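Local coordinates for cysteine synthase (Fusobacterium nucleatum subsp. nucleatum strain ATCC 25586, PDB 5XEM), which probably catalyses the synthesis of L-cysteine from O-acetyl-L-serine and hydrogen sulfide with pyridoxal 5'-phosphate as cofactor, at residues K46-L51 against E158-E163; G187-L192 against I199-V204. One frame throughout, in Å; residues are numbered along the deposited sequence.

Interaction 1. Residues K46-L51 against E158-E163; sequences KDRIAL and ETTAEE. With PLP (pyridoxal-5'-phosphate), chain D.
Arg-48 reaches from one helix to meet Thr-159, Thr-160 and Glu-163 on another, and it is the one residue of 46-51 that touches 158-163. Its chain runs extended from CG to NE (chi2 172°), which spans the gap between helix axes 11.0 Å apart at closest approach. The arginine meets Glu-163 end-on with two nitrogens, NH2 donating to OE1 at 2.9 Å and NH1 to OE2 at 3.0 Å. The pairing is bidentate but not coplanar: the two flat groups are turned 46° apart. Glu-163 OE2 is met from above its carboxylate plane, with the NH1 bond nearly straight, while OE1 is met on its syn side, somewhat out of that plane. NH1 also donates to Thr-159 OG1 at 2.9 Å, through a more bent bond tilted from the guanidinium plane; that hydroxyl is in turn bonded to Ala-155 O. Thr-160 OG1 lies over one face of the guanidinium, shifted toward its rim, and 3.2 Å from Arg-48 CD; its angle to NE is too poor for a hydrogen bond, and it is hydrogen-bonded to His-156 ND1.

Lys-46, in the same segment as the arginine, is the residue predicted to carry pyridoxal phosphate in this family of fold-type II enzymes. Here it is not attached; the chain, bent at chi2 (-55°), brings NZ to the phosphate, 2.8 Å from PLP O2P, and NZ is also hydrogen-bonded to Gln-146 OE1. Glu-37 pairs with Arg-48 NE and Lys-35 with Glu-163 OE1, giving both charged groups second partners.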
ATOM      1  N   LYS A  46       9.286   5.073  -7.079  1.00 10.11           N
ATOM      2  CA  LYS A  46       9.192   5.856  -8.322  1.00 10.49           C
ATOM      3  C   LYS A  46       8.282   7.055  -8.190  1.00 11.09           C
ATOM      4  O   LYS A  46       8.447   8.037  -8.934  1.00 10.40           O
ATOM      5  CB  LYS A  46       8.811   4.981  -9.527  1.00 10.94           C
ATOM      6  CG  LYS A  46       9.805   3.868  -9.829  1.00 11.85           C
ATOM      7  CD  LYS A  46      11.221   4.400 -10.017  1.00 13.05           C
ATOM      8  CE  LYS A  46      12.037   3.514 -10.957  1.00 14.41           C
ATOM      9  NZ  LYS A  46      13.204   4.179 -11.606  1.00 14.48           N
ATOM     10  N   ASP A  47       7.412   7.053  -7.170  1.00 11.39           N
ATOM     11  CA  ASP A  47       6.651   8.245  -6.850  1.00 11.50           C
ATOM     12  C   ASP A  47       7.625   9.449  -6.696  1.00 11.35           C
ATOM     13  O   ASP A  47       7.301  10.590  -7.095  1.00 10.69           O
ATOM     14  CB  ASP A  47       5.946   8.090  -5.498  1.00 12.16           C
ATOM     15  CG  ASP A  47       4.711   7.224  -5.526  1.00 13.17           C
ATOM     16  OD1 ASP A  47       4.451   6.557  -6.556  1.00 13.47           O
ATOM     17  OD2 ASP A  47       3.995   7.212  -4.480  1.00 14.05           O
ATOM     18  N   ARG A  48       8.780   9.220  -6.061  1.00 11.31           N
ATOM     19  CA  ARG A  48       9.751  10.310  -5.823  1.00 10.98           C
ATOM     20  C   ARG A  48      10.266  10.916  -7.129  1.00 10.73           C
ATOM     21  O   ARG A  48      10.364  12.161  -7.258  1.00 10.66           O
ATOM     22  CB  ARG A  48      10.963   9.857  -5.012  1.00 11.53           C
ATOM     23  CG  ARG A  48      10.671   9.400  -3.608  1.00 11.89           C
ATOM     24  CD  ARG A  48      11.908   8.795  -2.991  1.00 12.42           C
ATOM     25  NE  ARG A  48      11.693   8.193  -1.689  1.00 12.46           N
ATOM     26  CZ  ARG A  48      11.836   8.783  -0.502  1.00 12.39           C
ATOM     27  NH1 ARG A  48      12.120  10.090  -0.405  1.00 13.06           N
ATOM     28  NH2 ARG A  48      11.630   8.088   0.591  1.00 12.68           N
ATOM     29  N   ILE A  49      10.591  10.055  -8.093  1.00  9.95           N
ATOM     30  CA  ILE A  49      11.124  10.524  -9.385  1.00 10.16           C
ATOM     31  C   ILE A  49      10.039  11.066 -10.297  1.00 10.56           C
ATOM     32  O   ILE A  49      10.274  12.044 -11.029  1.00 10.20           O
ATOM     33  CB  ILE A  49      12.059   9.491 -10.105  1.00 10.11           C
ATOM     34  CG1 ILE A  49      11.328   8.365 -10.859  1.00 10.21           C
ATOM     35  CG2 ILE A  49      13.116   8.976  -9.127  1.00 10.19           C
ATOM     36  CD1 ILE A  49      12.249   7.630 -11.860  1.00  9.86           C
ATOM     37  N   ALA A  50       8.848  10.457 -10.253  1.00 10.36           N
ATOM     38  CA  ALA A  50       7.704  10.990 -10.976  1.00 10.36           C
ATOM     39  C   ALA A  50       7.434  12.438 -10.547  1.00 10.69           C
ATOM     40  O   ALA A  50       7.248  13.316 -11.384  1.00 10.12           O
ATOM     41  CB  ALA A  50       6.473  10.122 -10.741  1.00 10.19           C
ATOM     42  N   LEU A  51       7.409  12.657  -9.236  1.00 11.22           N
ATOM     43  CA  LEU A  51       7.153  13.984  -8.704  1.00 11.99           C
ATOM     44  C   LEU A  51       8.239  14.956  -9.125  1.00 11.51           C
ATOM     45  O   LEU A  51       7.942  16.039  -9.635  1.00 11.41           O
ATOM     46  CB  LEU A  51       7.084  13.966  -7.194  1.00 12.53           C
ATOM     47  CG  LEU A  51       6.716  15.299  -6.532  1.00 13.85           C
ATOM     48  CD1 LEU A  51       5.377  15.817  -7.053  1.00 15.03           C
ATOM     49  CD2 LEU A  51       6.722  15.147  -5.021  1.00 14.48           C
ATOM     50  N   GLU A 158      18.424  13.981  -2.851  1.00 16.07           N
ATOM     51  CA  GLU A 158      17.774  15.005  -2.012  1.00 16.72           C
ATOM     52  C   GLU A 158      16.899  14.511  -0.886  1.00 16.40           C
ATOM     53  O   GLU A 158      16.786  15.191   0.138  1.00 17.49           O
ATOM     54  CB  GLU A 158      16.963  15.960  -2.886  1.00 18.58           C
ATOM     55  CG  GLU A 158      17.894  16.793  -3.764  1.00 20.60           C
ATOM     56  CD  GLU A 158      17.173  17.688  -4.735  1.00 22.03           C
ATOM     57  OE1 GLU A 158      15.924  17.676  -4.764  1.00 21.95           O
ATOM     58  OE2 GLU A 158      17.865  18.392  -5.498  1.00 25.27           O
ATOM     59  N   THR A 159      16.251  13.367  -1.060  1.00 15.01           N
ATOM     60  CA  THR A 159      15.234  12.947  -0.099  1.00 14.87           C
ATOM     61  C   THR A 159      15.583  11.599   0.454  1.00 13.67           C
ATOM     62  O   THR A 159      15.911  11.514   1.633  1.00 13.98           O
ATOM     63  CB  THR A 159      13.820  13.023  -0.701  1.00 14.58           C
ATOM     64  OG1 THR A 159      13.720  12.128  -1.815  1.00 15.47           O
ATOM     65  CG2 THR A 159      13.558  14.493  -1.166  1.00 16.12           C
ATOM     66  N   THR A 160      15.627  10.567  -0.398  1.00 13.94           N
ATOM     67  CA  THR A 160      15.866   9.179   0.069  1.00 13.03           C
ATOM     68  C   THR A 160      17.095   9.050   0.971  1.00 13.47           C
ATOM     69  O   THR A 160      17.041   8.498   2.105  1.00 13.25           O
ATOM     70  CB  THR A 160      16.013   8.231  -1.145  1.00 13.15           C
ATOM     71  OG1 THR A 160      14.931   8.449  -2.051  1.00 12.56           O
ATOM     72  CG2 THR A 160      15.977   6.764  -0.705  1.00 13.20           C
ATOM     73  N   ALA A 161      18.221   9.537   0.469  1.00 14.10           N
ATOM     74  CA  ALA A 161      19.490   9.498   1.221  1.00 13.83           C
ATOM     75  C   ALA A 161      19.447  10.279   2.539  1.00 14.36           C
ATOM     76  O   ALA A 161      19.976   9.804   3.551  1.00 14.42           O
ATOM     77  CB  ALA A 161      20.650  10.000   0.371  1.00 13.85           C
ATOM     78  N   GLU A 162      18.824  11.444   2.517  1.00 15.30           N
ATOM     79  CA  GLU A 162      18.700  12.266   3.725  1.00 16.19           C
ATOM     80  C   GLU A 162      17.869  11.590   4.794  1.00 16.43           C
ATOM     81  O   GLU A 162      18.178  11.705   5.984  1.00 15.98           O
ATOM     82  CB  GLU A 162      18.164  13.663   3.411  1.00 17.19           C
ATOM     83  CG  GLU A 162      19.105  14.533   2.582  1.00 18.88           C
ATOM     84  CD  GLU A 162      20.384  14.982   3.310  1.00 21.16           C
ATOM     85  OE1 GLU A 162      20.535  14.737   4.526  1.00 22.90           O
ATOM     86  OE2 GLU A 162      21.267  15.570   2.647  1.00 23.06           O
ATOM     87  N   GLU A 163      16.816  10.877   4.383  1.00 15.41           N
ATOM     88  CA  GLU A 163      15.982  10.171   5.319  1.00 14.98           C
ATOM     89  C   GLU A 163      16.719   9.023   5.961  1.00 15.44           C
ATOM     90  O   GLU A 163      16.544   8.769   7.147  1.00 16.25           O
ATOM     91  CB  GLU A 163      14.698   9.679   4.621  1.00 14.30           C
ATOM     92  CG  GLU A 163      13.851  10.811   4.055  1.00 14.55           C
ATOM     93  CD  GLU A 163      12.766  10.301   3.121  1.00 14.38           C
ATOM     94  OE1 GLU A 163      12.518   9.080   3.148  1.00 13.96           O
ATOM     95  OE2 GLU A 163      12.178  11.108   2.369  1.00 13.65           O
TER
HETATM   96  N1  PLP D 502      12.569  -2.530  -8.369  1.00 11.63           N
HETATM   97  C2  PLP D 502      11.404  -2.221  -8.961  1.00 12.08           C
HETATM   98  C2A PLP D 502      10.114  -2.901  -8.501  1.00 11.06           C
HETATM   99  C3  PLP D 502      11.346  -1.259  -9.985  1.00 11.97           C
HETATM  100  O3  PLP D 502      10.154  -0.952 -10.557  1.00 13.45           O
HETATM  101  C4  PLP D 502      12.510  -0.625 -10.410  1.00 12.28           C
HETATM  102  C4A PLP D 502      12.494   0.415 -11.518  1.00 12.57           C
HETATM  103  C5  PLP D 502      13.707  -0.970  -9.767  1.00 11.95           C
HETATM  104  C6  PLP D 502      13.694  -1.919  -8.747  1.00 12.23           C
HETATM  105  C5A PLP D 502      15.036  -0.343 -10.127  1.00 12.28           C
HETATM  106  O4P PLP D 502      15.073   1.057  -9.671  1.00 11.96           O
HETATM  107  P   PLP D 502      15.949   2.203 -10.418  1.00 12.45           P
HETATM  108  O1P PLP D 502      15.982   3.373  -9.603  1.00 12.50           O
HETATM  109  O2P PLP D 502      15.299   2.356 -11.705  1.00 13.12           O
HETATM  110  O3P PLP D 502      17.268   1.550 -10.634  1.00 11.05           O

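Interaction 2. Residues G187-L192 against I199-V204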
ATOM      1  N   GLY A 187      21.774   7.998  -7.088  1.00 14.35           N
ATOM      2  CA  GLY A 187      21.473   9.224  -6.386  1.00 14.23           C
ATOM      3  C   GLY A 187      21.620   9.084  -4.881  1.00 15.07           C
ATOM      4  O   GLY A 187      22.177   9.958  -4.208  1.00 14.74           O
ATOM      5  N   THR A 188      21.142   7.966  -4.330  1.00 14.92           N
ATOM      6  CA  THR A 188      21.247   7.758  -2.904  1.00 14.83           C
ATOM      7  C   THR A 188      22.715   7.562  -2.503  1.00 15.75           C
ATOM      8  O   THR A 188      23.163   8.173  -1.527  1.00 15.14           O
ATOM      9  CB  THR A 188      20.419   6.559  -2.448  1.00 15.18           C
ATOM     10  OG1 THR A 188      19.092   6.667  -3.001  1.00 14.68           O
ATOM     11  CG2 THR A 188      20.353   6.499  -0.909  1.00 14.98           C
ATOM     12  N   ALA A 189      23.461   6.757  -3.274  1.00 15.81           N
ATOM     13  CA  ALA A 189      24.853   6.438  -2.945  1.00 17.06           C
ATOM     14  C   ALA A 189      25.731   7.666  -3.013  1.00 18.42           C
ATOM     15  O   ALA A 189      26.656   7.784  -2.200  1.00 19.33           O
ATOM     16  CB  ALA A 189      25.407   5.365  -3.888  1.00 16.83           C
ATOM     17  N   LYS A 190      25.459   8.567  -3.970  1.00 18.25           N
ATOM     18  CA  LYS A 190      26.236   9.803  -4.122  1.00 19.28           C
ATOM     19  C   LYS A 190      26.132  10.658  -2.871  1.00 19.49           C
ATOM     20  O   LYS A 190      27.151  11.106  -2.321  1.00 17.98           O
ATOM     21  CB  LYS A 190      25.806  10.594  -5.340  1.00 19.98           C
ATOM     22  CG  LYS A 190      26.630  11.865  -5.621  1.00 21.81           C
ATOM     23  CD  LYS A 190      26.235  12.476  -6.957  1.00 24.68           C
ATOM     24  CE  LYS A 190      26.981  13.774  -7.241  1.00 28.06           C
ATOM     25  NZ  LYS A 190      26.395  14.561  -8.362  1.00 29.95           N
ATOM     26  N   LYS A 191      24.908  10.833  -2.370  1.00 19.17           N
ATOM     27  CA  LYS A 191      24.713  11.634  -1.173  1.00 18.94           C
ATOM     28  C   LYS A 191      25.347  10.991   0.038  1.00 19.61           C
ATOM     29  O   LYS A 191      26.038  11.663   0.824  1.00 20.35           O
ATOM     30  CB  LYS A 191      23.229  11.933  -0.915  1.00 19.21           C
ATOM     31  CG  LYS A 191      22.931  12.593   0.435  1.00 19.39           C
ATOM     32  CD  LYS A 191      23.619  13.932   0.663  1.00 19.95           C
ATOM     33  CE  LYS A 191      23.113  15.031  -0.252  1.00 19.32           C
ATOM     34  NZ  LYS A 191      21.687  15.401  -0.069  1.00 17.76           N
ATOM     35  N   LEU A 192      25.129   9.698   0.199  1.00 18.63           N
ATOM     36  CA  LEU A 192      25.644   8.994   1.353  1.00 17.50           C
ATOM     37  C   LEU A 192      27.188   9.056   1.416  1.00 20.08           C
ATOM     38  O   LEU A 192      27.754   9.260   2.494  1.00 19.49           O
ATOM     39  CB  LEU A 192      25.182   7.537   1.346  1.00 16.53           C
ATOM     40  CG  LEU A 192      23.681   7.268   1.574  1.00 15.19           C
ATOM     41  CD1 LEU A 192      23.400   5.759   1.526  1.00 13.95           C
ATOM     42  CD2 LEU A 192      23.184   7.909   2.857  1.00 14.86           C
ATOM     43  N   ILE A 199      31.446   4.749   3.850  1.00 23.72           N
ATOM     44  CA  ILE A 199      30.281   3.900   3.546  1.00 21.95           C
ATOM     45  C   ILE A 199      30.576   3.127   2.263  1.00 21.74           C
ATOM     46  O   ILE A 199      31.172   3.687   1.323  1.00 21.11           O
ATOM     47  CB  ILE A 199      28.982   4.741   3.396  1.00 21.63           C
ATOM     48  CG1 ILE A 199      27.737   3.839   3.424  1.00 21.47           C
ATOM     49  CG2 ILE A 199      28.994   5.576   2.124  1.00 20.65           C
ATOM     50  CD1 ILE A 199      26.436   4.600   3.272  1.00 20.81           C
ATOM     51  N   LYS A 200      30.193   1.851   2.252  1.00 21.15           N
ATOM     52  CA  LYS A 200      30.214   1.011   1.055  1.00 21.75           C
ATOM     53  C   LYS A 200      28.805   1.021   0.412  1.00 20.72           C
ATOM     54  O   LYS A 200      27.802   0.879   1.121  1.00 20.65           O
ATOM     55  CB  LYS A 200      30.638  -0.423   1.401  1.00 23.88           C
ATOM     56  CG  LYS A 200      32.020  -0.565   2.082  1.00 26.20           C
ATOM     57  CD  LYS A 200      33.149  -0.122   1.170  1.00 28.29           C
ATOM     58  CE  LYS A 200      34.522  -0.291   1.839  1.00 31.23           C
ATOM     59  NZ  LYS A 200      34.877   0.903   2.683  1.00 33.36           N
ATOM     60  N   THR A 201      28.748   1.194  -0.908  1.00 19.21           N
ATOM     61  CA  THR A 201      27.480   1.256  -1.647  1.00 17.95           C
ATOM     62  C   THR A 201      27.497   0.266  -2.817  1.00 18.08           C
ATOM     63  O   THR A 201      28.456   0.283  -3.630  1.00 17.06           O
ATOM     64  CB  THR A 201      27.200   2.690  -2.144  1.00 17.42           C
ATOM     65  OG1 THR A 201      28.255   3.129  -3.023  1.00 17.27           O
ATOM     66  CG2 THR A 201      27.085   3.674  -0.968  1.00 16.68           C
ATOM     67  N   PHE A 202      26.474  -0.604  -2.882  1.00 15.80           N
ATOM     68  CA  PHE A 202      26.442  -1.680  -3.862  1.00 16.69           C
ATOM     69  C   PHE A 202      25.113  -1.734  -4.627  1.00 15.34           C
ATOM     70  O   PHE A 202      24.065  -1.831  -3.983  1.00 14.85           O
ATOM     71  CB  PHE A 202      26.626  -3.039  -3.197  1.00 17.28           C
ATOM     72  CG  PHE A 202      27.864  -3.156  -2.339  1.00 19.47           C
ATOM     73  CD1 PHE A 202      27.819  -2.833  -0.995  1.00 18.69           C
ATOM     74  CD2 PHE A 202      29.052  -3.634  -2.876  1.00 20.60           C
ATOM     75  CE1 PHE A 202      28.949  -2.946  -0.206  1.00 21.36           C
ATOM     76  CE2 PHE A 202      30.189  -3.757  -2.079  1.00 21.14           C
ATOM     77  CZ  PHE A 202      30.135  -3.426  -0.748  1.00 20.45           C
ATOM     78  N   PRO A 203      25.179  -1.720  -5.976  1.00 14.89           N
ATOM     79  CA  PRO A 203      24.043  -2.037  -6.812  1.00 14.50           C
ATOM     80  C   PRO A 203      23.859  -3.547  -6.924  1.00 13.97           C
ATOM     81  O   PRO A 203      24.849  -4.310  -6.789  1.00 15.24           O
ATOM     82  CB  PRO A 203      24.440  -1.430  -8.155  1.00 14.77           C
ATOM     83  CG  PRO A 203      25.913  -1.657  -8.223  1.00 15.00           C
ATOM     84  CD  PRO A 203      26.397  -1.557  -6.801  1.00 15.05           C
ATOM     85  N   VAL A 204      22.613  -3.983  -7.169  1.00 12.96           N
ATOM     86  CA  VAL A 204      22.309  -5.370  -7.423  1.00 12.77           C
ATOM     87  C   VAL A 204      21.692  -5.455  -8.816  1.00 12.57           C
ATOM     88  O   VAL A 204      20.905  -4.591  -9.209  1.00 12.15           O
ATOM     89  CB  VAL A 204      21.311  -5.971  -6.391  1.00 12.88           C
ATOM     90  CG1 VAL A 204      21.193  -7.478  -6.624  1.00 13.23           C
ATOM     91  CG2 VAL A 204      21.702  -5.623  -4.945  1.00 11.96           C
TER
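Helix segment 187-192 lies against the start of strand 200-206 and the loop residue Ile-199 just before it, with Ala-189 facing Thr-201, their CA atoms 6.0 Å apart, and Leu-192 facing Ile-199, where the CA atoms are 7.2 Å apart. At the first pair the methyl of Ala-189 fits against the branched end of the threonine: its CB lies 3.7 Å from Thr-201 OG1 and 3.8 Å from Thr-201 CG2, so a single methyl touches both branches. The hydroxyl takes its hydrogen bond elsewhere, from Lys-193 NZ.

The two elements belong to a beta-alpha-beta crossover, in which strand 174-178 leads into helix 183-195 and the chain returns as the neighbouring parallel strand 200-206. The loop and first turn of that helix supply Gly-180, Thr-181, Gly-182 and Ser-184 to pyridoxal phosphate, while the contact here seats the helix on the sheet farther along.

At the second pair the two side chains meet at an angle. Ile-199 is stretched out, CG1 anti to the backbone N (chi1 -166°) and chi2 at 180°, which carries CD1 into the leucine, 3.7 Å from both Leu-192 CB and Leu-192 CD1. Ile-199 CG2 rests more distantly beside Leu-192 O, 3.9 Å away. Leu-192 also packs on Phe-175 of the adjoining strand and on Leu-165 of helix 151-167.

How the interactions relate
Both contacts are buried, yet their chemistry is nearly opposite. Interaction 1 joins two helices far apart in sequence through a charged and hydroxyl-rich cluster, with one segment reaching the cofactor; interaction 2 links neighbours in the chain, helix to strand, through apolar contacts with no hydrogen bond between its segments. They are bridged by helix 151-167, which meets helix 46-60 through residues 158-163 and also lies against helix 183-195. There Glu-162 OE2 forms a 2.8 Å salt bridge with Lys-191 NZ, and Ala-161 packs on Lys-191, Thr-188 and Leu-192. Helix 151-167 is thus shared, meeting helix 46-60 through one set of side chains and helix 183-195 through another.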